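Local coordinates for protein SAM-dependent methyltransferase (Thiobacillus denitrificans, PDB 5EPE) that binds S-adenosyl-L-homocysteine and probably transfers methyl groups from S-adenosylmethionine to an unidentified substrate, at residues T53-H58 with A85-F90. Residues are numbered along the deposited sequence; the frame is centred on the assembly and turned at random.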
loop_
_atom_site.group_PDB
_atom_site.type_symbol
_atom_site.label_atom_id
_atom_site.label_comp_id
_atom_site.label_asym_id
_atom_site.label_seq_id
_atom_site.Cartn_x
_atom_site.Cartn_y
_atom_site.Cartn_z
ATOM N N THR A 53 4.604 -43.079 24.464
ATOM C CA THR A 53 4.339 -43.493 23.084
ATOM C C THR A 53 5.595 -43.911 22.339
ATOM O O THR A 53 5.552 -44.874 21.574
ATOM C CB THR A 53 3.584 -42.434 22.280
ATOM O OG1 THR A 53 4.293 -41.177 22.294
ATOM C CG2 THR A 53 2.171 -42.239 22.833
ATOM N N TRP A 54 6.720 -43.209 22.585
ATOM C CA TRP A 54 8.015 -43.614 22.010
ATOM C C TRP A 54 8.536 -44.918 22.618
ATOM O O TRP A 54 9.160 -45.714 21.929
ATOM C CB TRP A 54 9.045 -42.488 22.136
ATOM C CG TRP A 54 8.684 -41.247 21.289
ATOM C CD1 TRP A 54 7.581 -41.059 20.489
ATOM C CD2 TRP A 54 9.401 -40.031 21.257
ATOM N NE1 TRP A 54 7.588 -39.779 19.938
ATOM C CE2 TRP A 54 8.693 -39.131 20.404
ATOM C CE3 TRP A 54 10.577 -39.592 21.862
ATOM C CZ2 TRP A 54 9.160 -37.834 20.136
ATOM C CZ3 TRP A 54 11.031 -38.306 21.586
ATOM C CH2 TRP A 54 10.332 -37.460 20.726
ATOM N N ALA A 55 8.263 -45.158 23.886
ATOM C CA ALA A 55 8.607 -46.457 24.471
ATOM C C ALA A 55 7.873 -47.610 23.714
ATOM O O ALA A 55 8.494 -48.604 23.316
ATOM C CB ALA A 55 8.260 -46.454 25.957
ATOM N N ARG A 56 6.570 -47.422 23.515
ATOM C CA ARG A 56 5.688 -48.365 22.841
ATOM C C ARG A 56 6.113 -48.536 21.393
ATOM O O ARG A 56 6.154 -49.639 20.887
ATOM C CB ARG A 56 4.257 -47.814 22.842
ATOM C CG ARG A 56 3.207 -48.742 22.220
ATOM C CD ARG A 56 1.867 -48.039 22.094
ATOM N NE ARG A 56 1.984 -46.915 21.148
ATOM C CZ ARG A 56 1.153 -45.875 21.075
ATOM N NH1 ARG A 56 0.101 -45.798 21.877
ATOM N NH2 ARG A 56 1.380 -44.887 20.202
ATOM N N ASP A 57 6.377 -47.440 20.716
ATOM C CA ASP A 57 6.564 -47.511 19.274
ATOM C C ASP A 57 8.024 -47.739 18.838
ATOM O O ASP A 57 8.258 -48.285 17.758
ATOM C CB ASP A 57 5.992 -46.241 18.626
ATOM C CG ASP A 57 4.484 -46.172 18.727
ATOM O OD1 ASP A 57 3.855 -47.244 18.921
ATOM O OD2 ASP A 57 3.894 -45.077 18.621
ATOM N N HIS A 58 8.992 -47.300 19.637
ATOM C CA HIS A 58 10.401 -47.365 19.256
ATOM C C HIS A 58 11.274 -48.151 20.212
ATOM O O HIS A 58 12.435 -48.358 19.907
ATOM C CB HIS A 58 10.981 -45.972 19.080
ATOM C CG HIS A 58 10.299 -45.204 18.003
ATOM N ND1 HIS A 58 10.529 -45.459 16.671
ATOM C CD2 HIS A 58 9.331 -44.265 18.052
ATOM C CE1 HIS A 58 9.742 -44.693 15.941
ATOM N NE2 HIS A 58 9.002 -43.962 16.756
ATOM N N ALA A 85 5.679 -49.371 31.422
ATOM C CA ALA A 85 6.209 -48.944 32.739
ATOM C C ALA A 85 7.656 -49.443 33.017
ATOM O O ALA A 85 8.422 -48.791 33.738
ATOM C CB ALA A 85 5.285 -49.403 33.875
ATOM N N GLY A 86 8.030 -50.599 32.459
ATOM C CA GLY A 86 9.392 -51.104 32.587
ATOM C C GLY A 86 10.449 -50.243 31.897
ATOM O O GLY A 86 11.648 -50.346 32.220
ATOM N N GLN A 87 10.022 -49.415 30.932
ATOM C CA GLN A 87 10.933 -48.669 30.105
ATOM C C GLN A 87 11.034 -47.189 30.536
ATOM O O GLN A 87 12.054 -46.553 30.272
ATOM C CB GLN A 87 10.488 -48.747 28.629
ATOM C CG GLN A 87 10.686 -50.090 27.982
ATOM C CD GLN A 87 9.853 -50.220 26.729
ATOM O OE1 GLN A 87 8.867 -50.960 26.689
ATOM N NE2 GLN A 87 10.209 -49.441 25.703
ATOM N N VAL A 88 9.984 -46.631 31.140
ATOM C CA VAL A 88 9.945 -45.177 31.382
ATOM C C VAL A 88 9.510 -44.869 32.793
ATOM O O VAL A 88 8.537 -45.495 33.268
ATOM C CB VAL A 88 9.070 -44.428 30.346
ATOM C CG1 VAL A 88 9.668 -44.562 28.958
ATOM C CG2 VAL A 88 7.656 -44.967 30.291
ATOM N N LYS A 89 10.239 -43.952 33.448
ATOM C CA LYS A 89 10.084 -43.609 34.868
ATOM C C LYS A 89 9.693 -42.151 34.942
ATOM O O LYS A 89 10.297 -41.313 34.267
ATOM C CB LYS A 89 11.426 -43.760 35.607
ATOM C CG LYS A 89 11.403 -43.399 37.099
ATOM N N PHE A 90 8.701 -41.845 35.775
ATOM C CA PHE A 90 8.236 -40.465 35.983
ATOM C C PHE A 90 8.461 -40.012 37.396
ATOM O O PHE A 90 8.109 -40.749 38.362
ATOM C CB PHE A 90 6.781 -40.349 35.597
ATOM C CG PHE A 90 6.582 -40.648 34.169
ATOM C CD1 PHE A 90 6.913 -39.694 33.204
ATOM C CD2 PHE A 90 6.181 -41.913 33.759
ATOM C CE1 PHE A 90 6.791 -39.977 31.865
ATOM C CE2 PHE A 90 6.053 -42.191 32.412
ATOM C CZ PHE A 90 6.365 -41.236 31.458
#
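The flat carboxamide of Gln87 meets Ala55 at its nitrogen end: NE2 lies 3.6 Å from Ala55 CB and donates to the carbonyl oxygen of the same residue, NE2 to Ala55 O 3.1 Å. Ala55 O lies 16° out of the amide plane, while the donor stands 45° above the carbonyl plane, away from either lone pair. The pair joins the end of helix 49-58 to the entry of strand 88-92, the outermost strand on this side of the Rossmann-like methyltransferase sheet. With CG beside the backbone N (chi1 -71°) and the chain extended beyond it, Gln87 carries its amide across to the last turn of the helix. NE2 also donates a hydrogen bond, its stronger one, to Ile60 O, so one amide group ties together the helix end and the loop leading to strand 61-66. A leucine in place of Gln87 would probably leave both carbonyls, Ala55 O and Ile60 O, without this shared donor. Within the helix, Arg56 NE and NH2 pair with Asp57 in a bidentate salt bridge, Asp57 CG at the guanidinium edge and Thr53 CA off one face. Beside the polar link, Val88, also touching Leu51 and Ala79, sets CG1 3.8 Å from Ala55 CB.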